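B-cell lymphoma 3 protein (Homo sapiens, PDB 1K1A) regulates transcription of NF-kappa-B target genes, holding the p50 subunit out of the nucleus when cytoplasmic and acting as a transcriptional activator when nuclear. Local coordinates at residues Thr57-Val62 with Pro92-Ala97; Ile15-Gly20 with His51-Thr56. All coordinates share one frame; numbering follows the deposited sequence. Where two conformers were deposited one is given.

Both contacts stack one ankyrin repeat on the next, through different layers of helices. Contact 2 joins the first helices of ANK 1 and ANK 2, contact 1 the second helices of ANK 2 and ANK 3, and their centres lie about 11 Å apart. ANK 2 belongs to both: its helices 49-55 and 59-67 follow each other in the chain, and Val62 CG2 packs 3.8 Å from Ala53 CB. Neither interface has a hydrogen bond across it. Contact 2, the more buried, sets valine methyls against Leu52, Ala53 and the backbone between them, with Thr56 alongside; contact 1 centres on a cysteine sulfur and a proline ring and adds Val62 against Ala97. Both have exposed edges, Thr57 and Thr93 in contact 1, Val18 in contact 2.

Contact 1: residues Thr57-Val62 with Pro92-Ala97; sequences TLPSVV and PTCLRA
The second helices of two successive ankyrin repeats meet here, helix 59-67 of ANK 2 and helix 92-101 of ANK 3, each near its N-terminal end. The backbones come closest at Pro59 and Cys94, whose CA atoms are 4.7 Å apart, and Cys94, Pro59, Ala97 and Val62 fill most of the interface. Cys94 reaches into the turn that leads into helix 59-67: its SG stands 3.8 Å from Thr57 CA and equally near Leu58 N, with Pro59 CD 4.0 Å from the same sulfur. With SG opposite its own carbonyl carbon (chi1 -80°), the thiol points across at this turn. Thr57, at positive phi, belongs to the Schellman motif that follows helix 49-55, and Leu58 holds the N-cap position of helix 59-67; the SG distances place the sulfur against the link between the two antiparallel helices of an ankyrin repeat. One turn further along, Ala97 CB sits 3.7 Å from Pro59 O and 3.9 Å from Val62 CG1. The CG2 branch of Val62 turns instead to Cys94 SG, at 4.2 Å, and the same side chain also touches Leu50 and Val54 of helix 49-55. At the exposed margin, Thr93 OG1 lies 4.3 Å from Pro59 CG.

Contact 2: residues Ile15-Gly20 with His51-Thr56; sequences IAVVQG and HLAVIT
This is a buried, apolar packing contact between the first helices of ANK 1 and ANK 2, where helix 12-18 lies beside helix 49-55 in the ankyrin stack. The helices approach to 6.0 Å between Val17 CA and Ala53 CA, and one methyl group fills much of that gap. Val17 sends CG1 against the backbone of the neighbouring helix, where it stands 3.5 Å from Ala53 N and close to Ala53 CA, with Leu52 CB and Ala53 CB both within about 4 Å. With CG1 opposite the backbone N (chi1 170°), the methyl lies over the peptide linking Leu52 to Ala53, so a branched side chain is received by main chain and short side-chain atoms. Val17 also touches Val25 of helix 22-34 and Val61 of helix 59-67, which places it where the first-helix layer meets the second-helix layer of both repeats. Val18, at the exposed margin, uses its other branch: CG2 meets Leu52 CD1 at 4.0 Å, the two side chains running at a slant to each other. The same CG2 has Thr56 OG1 4.2 Å away, and here the side chains cross at about a right angle. Just beyond, the ANK 1 helix ends in a Schellman motif at Gly20, whose phi is positive. Thr56 brings its methyl CG2 to 4.1 Å from Val18 O, a van der Waals approach, while its hydroxyl, besides packing against Val18, makes its hydrogen bond within its own segment. Leu52 O is gripped twice, by Thr56 N and by Thr56 OG1 from opposite faces of the carbonyl plane; the hydroxyl donates over 2.7 Å, OG1 to O, tilted 33° from that plane.

Contact 1: residues Thr57-Val62 with Pro92-Ala97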
ATOM      1  N   THR A  57      -3.926 -15.809   4.420  1.00 18.58           N
ATOM      2  CA  THR A  57      -4.874 -15.075   5.276  1.00 18.91           C
ATOM      3  C   THR A  57      -5.135 -15.757   6.625  1.00 18.02           C
ATOM      4  O   THR A  57      -6.259 -16.116   6.948  1.00 18.91           O
ATOM      5  CB  THR A  57      -6.200 -14.736   4.550  1.00 19.44           C
ATOM      6  OG1 THR A  57      -6.953 -15.935   4.297  1.00 21.18           O
ATOM      7  CG2 THR A  57      -5.919 -14.177   3.169  1.00 21.00           C
ATOM      8  N   LEU A  58      -4.079 -15.910   7.410  1.00 17.03           N
ATOM      9  CA  LEU A  58      -4.166 -16.528   8.729  1.00 15.97           C
ATOM     10  C   LEU A  58      -3.665 -15.563   9.796  1.00 15.32           C
ATOM     11  O   LEU A  58      -2.519 -15.665  10.243  1.00 15.01           O
ATOM     12  CB  LEU A  58      -3.318 -17.796   8.752  1.00 15.59           C
ATOM     13  CG  LEU A  58      -3.757 -18.916   7.813  1.00 16.20           C
ATOM     14  CD1 LEU A  58      -2.657 -19.974   7.687  1.00 15.65           C
ATOM     15  CD2 LEU A  58      -5.062 -19.537   8.312  1.00 16.18           C
ATOM     16  N   PRO A  59      -4.518 -14.633  10.214  1.00 15.17           N
ATOM     17  CA  PRO A  59      -4.124 -13.614  11.195  1.00 14.63           C
ATOM     18  C   PRO A  59      -3.552 -14.199  12.499  1.00 14.33           C
ATOM     19  O   PRO A  59      -2.575 -13.663  13.033  1.00 14.10           O
ATOM     20  CB  PRO A  59      -5.427 -12.851  11.448  1.00 15.81           C
ATOM     21  CG  PRO A  59      -6.509 -13.788  10.979  1.00 16.55           C
ATOM     22  CD  PRO A  59      -5.925 -14.485   9.797  1.00 15.35           C
ATOM     23  N   SER A  60      -4.113 -15.303  12.991  1.00 13.42           N
ATOM     24  CA  SER A  60      -3.594 -15.903  14.221  1.00 12.99           C
ATOM     25  C   SER A  60      -2.161 -16.415  14.068  1.00 12.50           C
ATOM     26  O   SER A  60      -1.375 -16.368  15.012  1.00 12.15           O
ATOM     27  CB  SER A  60      -4.481 -17.048  14.692  1.00 13.11           C
ATOM     28  OG  SER A  60      -5.729 -16.565  15.143  0.72 13.35           O
ATOM     29  N   VAL A  61      -1.839 -16.930  12.884  1.00 12.11           N
ATOM     30  CA  VAL A  61      -0.492 -17.411  12.611  1.00 12.06           C
ATOM     31  C   VAL A  61       0.476 -16.234  12.481  1.00 12.49           C
ATOM     32  O   VAL A  61       1.617 -16.288  12.964  1.00 11.22           O
ATOM     33  CB  VAL A  61      -0.465 -18.298  11.362  1.00 12.35           C
ATOM     34  CG1 VAL A  61       0.928 -18.870  11.130  0.50 12.35           C
ATOM     35  CG2 VAL A  61      -1.495 -19.423  11.500  0.50 11.95           C
ATOM     36  N   VAL A  62       0.008 -15.168  11.841  1.00 12.45           N
ATOM     37  CA  VAL A  62       0.806 -13.958  11.704  1.00 12.90           C
ATOM     38  C   VAL A  62       1.238 -13.471  13.091  1.00 13.14           C
ATOM     39  O   VAL A  62       2.407 -13.163  13.322  1.00 13.22           O
ATOM     40  CB  VAL A  62       0.008 -12.840  11.009  1.00 12.80           C
ATOM     41  CG1 VAL A  62       0.739 -11.495  11.135  1.00 12.92           C
ATOM     42  CG2 VAL A  62      -0.261 -13.186   9.532  1.00 12.78           C
ATOM     43  N   PRO A  92      -7.300  -6.676   5.655  1.00 17.45           N
ATOM     44  CA  PRO A  92      -7.201  -5.777   6.804  1.00 16.82           C
ATOM     45  C   PRO A  92      -6.911  -6.512   8.118  1.00 16.54           C
ATOM     46  O   PRO A  92      -6.266  -5.943   8.990  1.00 15.64           O
ATOM     47  CB  PRO A  92      -8.598  -5.147   6.876  1.00 17.34           C
ATOM     48  CG  PRO A  92      -9.175  -5.323   5.527  1.00 17.96           C
ATOM     49  CD  PRO A  92      -8.596  -6.567   4.966  1.00 17.55           C
ATOM     50  N   THR A  93      -7.394  -7.741   8.266  1.00 16.68           N
ATOM     51  CA  THR A  93      -7.161  -8.467   9.514  1.00 16.85           C
ATOM     52  C   THR A  93      -5.710  -8.898   9.656  1.00 16.18           C
ATOM     53  O   THR A  93      -5.158  -8.865  10.751  1.00 16.24           O
ATOM     54  CB  THR A  93      -8.108  -9.672   9.666  1.00 17.45           C
ATOM     55  OG1 THR A  93      -7.984 -10.530   8.530  1.00 19.28           O
ATOM     56  CG2 THR A  93      -9.557  -9.208   9.614  1.00 17.65           C
ATOM     57  N   CYS A  94      -5.091  -9.311   8.554  1.00 15.25           N
ATOM     58  CA  CYS A  94      -3.681  -9.674   8.605  1.00 15.09           C
ATOM     59  C   CYS A  94      -2.826  -8.430   8.818  1.00 14.02           C
ATOM     60  O   CYS A  94      -1.821  -8.471   9.526  1.00 13.62           O
ATOM     61  CB  CYS A  94      -3.253 -10.417   7.344  1.00 15.13           C
ATOM     62  SG  CYS A  94      -3.719 -12.159   7.340  1.00 19.29           S
ATOM     63  N   LEU A  95      -3.229  -7.322   8.207  1.00 12.90           N
ATOM     64  CA  LEU A  95      -2.496  -6.075   8.381  1.00 12.40           C
ATOM     65  C   LEU A  95      -2.576  -5.638   9.837  1.00 12.45           C
ATOM     66  O   LEU A  95      -1.588  -5.203  10.422  1.00 11.64           O
ATOM     67  CB  LEU A  95      -3.039  -4.989   7.453  1.00 12.26           C
ATOM     68  CG  LEU A  95      -2.344  -3.629   7.527  1.00 12.96           C
ATOM     69  CD1 LEU A  95      -0.849  -3.764   7.229  1.00 12.63           C
ATOM     70  CD2 LEU A  95      -3.005  -2.650   6.551  1.00 12.16           C
ATOM     71  N   ARG A  96      -3.765  -5.756  10.419  1.00 12.85           N
ATOM     72  CA  ARG A  96      -3.950  -5.427  11.819  1.00 13.96           C
ATOM     73  C   ARG A  96      -3.103  -6.346  12.701  1.00 14.00           C
ATOM     74  O   ARG A  96      -2.466  -5.896  13.642  1.00 14.16           O
ATOM     75  CB  ARG A  96      -5.427  -5.548  12.201  1.00 14.76           C
ATOM     76  CG  ARG A  96      -5.754  -4.982  13.573  1.00 17.56           C
ATOM     77  CD  ARG A  96      -7.236  -4.927  13.874  1.00 22.82           C
ATOM     78  NE  ARG A  96      -7.926  -3.909  13.085  1.00 25.89           N
ATOM     79  CZ  ARG A  96      -7.958  -2.622  13.403  1.00 28.40           C
ATOM     80  NH1 ARG A  96      -7.339  -2.191  14.493  1.00 30.61           N
ATOM     81  NH2 ARG A  96      -8.614  -1.763  12.637  1.00 29.04           N
ATOM     82  N   ALA A  97      -3.094  -7.638  12.394  1.00 13.47           N
ATOM     83  CA  ALA A  97      -2.301  -8.569  13.193  1.00 13.94           C
ATOM     84  C   ALA A  97      -0.810  -8.195  13.164  1.00 13.85           C
ATOM     85  O   ALA A  97      -0.128  -8.249  14.186  1.00 14.17           O
ATOM     86  CB  ALA A  97      -2.515  -9.998  12.722  1.00 13.82           C
TER

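Contact 2: residues Ile15-Gly20 with His51-Thr56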
ATOM      1  N   ILE A  15       5.030 -25.572   5.274  1.00 13.76           N
ATOM      2  CA  ILE A  15       3.899 -26.483   5.074  1.00 14.17           C
ATOM      3  C   ILE A  15       2.823 -26.323   6.146  1.00 13.36           C
ATOM      4  O   ILE A  15       1.636 -26.235   5.831  1.00 13.41           O
ATOM      5  CB  ILE A  15       4.388 -27.940   5.058  1.00 14.70           C
ATOM      6  CG1 ILE A  15       5.412 -28.163   3.946  1.00 17.09           C
ATOM      7  CG2 ILE A  15       3.211 -28.898   4.957  1.00 15.13           C
ATOM      8  CD1 ILE A  15       4.900 -27.891   2.559  1.00 19.85           C
ATOM      9  N   ALA A  16       3.242 -26.290   7.408  1.00 13.23           N
ATOM     10  CA  ALA A  16       2.316 -26.130   8.524  1.00 12.92           C
ATOM     11  C   ALA A  16       1.476 -24.864   8.362  1.00 13.02           C
ATOM     12  O   ALA A  16       0.292 -24.843   8.705  1.00 13.22           O
ATOM     13  CB  ALA A  16       3.070 -26.104   9.860  1.00 13.38           C
ATOM     14  N   VAL A  17       2.088 -23.812   7.812  1.00 12.50           N
ATOM     15  CA  VAL A  17       1.387 -22.548   7.627  1.00 11.94           C
ATOM     16  C   VAL A  17       0.328 -22.645   6.547  1.00 12.41           C
ATOM     17  O   VAL A  17      -0.826 -22.302   6.774  1.00 13.18           O
ATOM     18  CB  VAL A  17       2.351 -21.396   7.297  1.00 11.49           C
ATOM     19  CG1 VAL A  17       1.561 -20.154   6.868  1.00 10.51           C
ATOM     20  CG2 VAL A  17       3.210 -21.086   8.488  1.00 10.56           C
ATOM     21  N   VAL A  18       0.720 -23.137   5.380  1.00 12.69           N
ATOM     22  CA  VAL A  18      -0.186 -23.268   4.249  1.00 13.38           C
ATOM     23  C   VAL A  18      -1.356 -24.228   4.539  1.00 13.13           C
ATOM     24  O   VAL A  18      -2.477 -24.016   4.055  1.00 12.30           O
ATOM     25  CB  VAL A  18       0.582 -23.692   2.991  1.00 13.59           C
ATOM     26  CG1 VAL A  18      -0.356 -24.188   1.897  1.00 15.64           C
ATOM     27  CG2 VAL A  18       1.421 -22.532   2.491  1.00 15.12           C
ATOM     28  N   GLN A  19      -1.107 -25.234   5.376  1.00 12.73           N
ATOM     29  CA  GLN A  19      -2.147 -26.206   5.746  1.00 13.06           C
ATOM     30  C   GLN A  19      -3.047 -25.700   6.870  1.00 13.19           C
ATOM     31  O   GLN A  19      -3.988 -26.393   7.299  1.00 13.00           O
ATOM     32  CB  GLN A  19      -1.519 -27.553   6.122  1.00 12.98           C
ATOM     33  CG  GLN A  19      -0.783 -28.217   4.964  1.00 14.07           C
ATOM     34  CD  GLN A  19      -0.294 -29.619   5.302  1.00 15.26           C
ATOM     35  OE1 GLN A  19      -0.200 -29.987   6.469  1.00 14.86           O
ATOM     36  NE2 GLN A  19       0.011 -30.399   4.278  1.00 16.79           N
ATOM     37  N   GLY A  20      -2.755 -24.498   7.362  1.00 13.60           N
ATOM     38  CA  GLY A  20      -3.568 -23.863   8.381  1.00 14.58           C
ATOM     39  C   GLY A  20      -3.595 -24.623   9.691  1.00 14.83           C
ATOM     40  O   GLY A  20      -4.598 -24.654  10.380  1.00 15.75           O
ATOM     41  N   HIS A  51       5.430 -14.605   5.295  1.00  9.81           N
ATOM     42  CA  HIS A  51       4.875 -14.218   4.005  1.00 10.69           C
ATOM     43  C   HIS A  51       3.701 -15.138   3.709  1.00 10.73           C
ATOM     44  O   HIS A  51       2.650 -14.693   3.262  1.00 10.57           O
ATOM     45  CB  HIS A  51       5.901 -14.392   2.879  1.00 10.78           C
ATOM     46  CG  HIS A  51       7.063 -13.442   2.939  1.00 12.30           C
ATOM     47  ND1 HIS A  51       6.923 -12.093   3.191  1.00 16.39           N
ATOM     48  CD2 HIS A  51       8.385 -13.650   2.736  1.00 13.01           C
ATOM     49  CE1 HIS A  51       8.112 -11.516   3.162  1.00 13.62           C
ATOM     50  NE2 HIS A  51       9.016 -12.439   2.893  1.00 15.57           N
ATOM     51  N   LEU A  52       3.907 -16.437   3.927  1.00 10.93           N
ATOM     52  CA  LEU A  52       2.880 -17.434   3.640  1.00 11.11           C
ATOM     53  C   LEU A  52       1.641 -17.287   4.521  1.00 11.15           C
ATOM     54  O   LEU A  52       0.514 -17.527   4.074  1.00 11.05           O
ATOM     55  CB  LEU A  52       3.457 -18.846   3.741  1.00 11.71           C
ATOM     56  CG  LEU A  52       4.326 -19.231   2.542  1.00 12.43           C
ATOM     57  CD1 LEU A  52       4.906 -20.649   2.703  1.00 14.28           C
ATOM     58  CD2 LEU A  52       3.523 -19.110   1.258  1.00 14.70           C
ATOM     59  N   ALA A  53       1.850 -16.887   5.768  1.00 10.87           N
ATOM     60  CA  ALA A  53       0.740 -16.676   6.687  1.00 11.54           C
ATOM     61  C   ALA A  53      -0.156 -15.546   6.200  1.00 12.29           C
ATOM     62  O   ALA A  53      -1.373 -15.619   6.336  1.00 12.47           O
ATOM     63  CB  ALA A  53       1.246 -16.389   8.079  1.00 11.41           C
ATOM     64  N   VAL A  54       0.450 -14.503   5.639  1.00 12.53           N
ATOM     65  CA  VAL A  54      -0.311 -13.373   5.116  1.00 13.94           C
ATOM     66  C   VAL A  54      -1.007 -13.763   3.813  1.00 14.79           C
ATOM     67  O   VAL A  54      -2.187 -13.455   3.599  1.00 15.02           O
ATOM     68  CB  VAL A  54       0.594 -12.168   4.850  1.00 14.08           C
ATOM     69  CG1 VAL A  54      -0.182 -11.065   4.135  1.00 14.51           C
ATOM     70  CG2 VAL A  54       1.199 -11.667   6.147  1.00 14.02           C
ATOM     71  N   ILE A  55      -0.278 -14.461   2.954  1.00 15.88           N
ATOM     72  CA  ILE A  55      -0.819 -14.909   1.678  1.00 17.35           C
ATOM     73  C   ILE A  55      -1.991 -15.887   1.873  1.00 17.60           C
ATOM     74  O   ILE A  55      -2.938 -15.886   1.096  1.00 17.93           O
ATOM     75  CB  ILE A  55       0.299 -15.560   0.831  1.00 17.28           C
ATOM     76  CG1 ILE A  55       1.206 -14.489   0.212  1.00 18.52           C
ATOM     77  CG2 ILE A  55      -0.293 -16.466  -0.242  1.00 18.61           C
ATOM     78  CD1 ILE A  55       2.611 -14.987  -0.109  1.00 20.02           C
ATOM     79  N   THR A  56      -1.922 -16.711   2.914  1.00 18.03           N
ATOM     80  CA  THR A  56      -2.980 -17.690   3.197  1.00 18.76           C
ATOM     81  C   THR A  56      -4.147 -17.036   3.949  1.00 18.61           C
ATOM     82  O   THR A  56      -5.216 -17.624   4.075  1.00 18.39           O
ATOM     83  CB  THR A  56      -2.435 -18.879   4.042  1.00 18.31           C
ATOM     84  OG1 THR A  56      -1.294 -19.467   3.407  1.00 20.05           O
ATOM     85  CG2 THR A  56      -3.438 -20.036   4.060  1.00 20.12           C
TER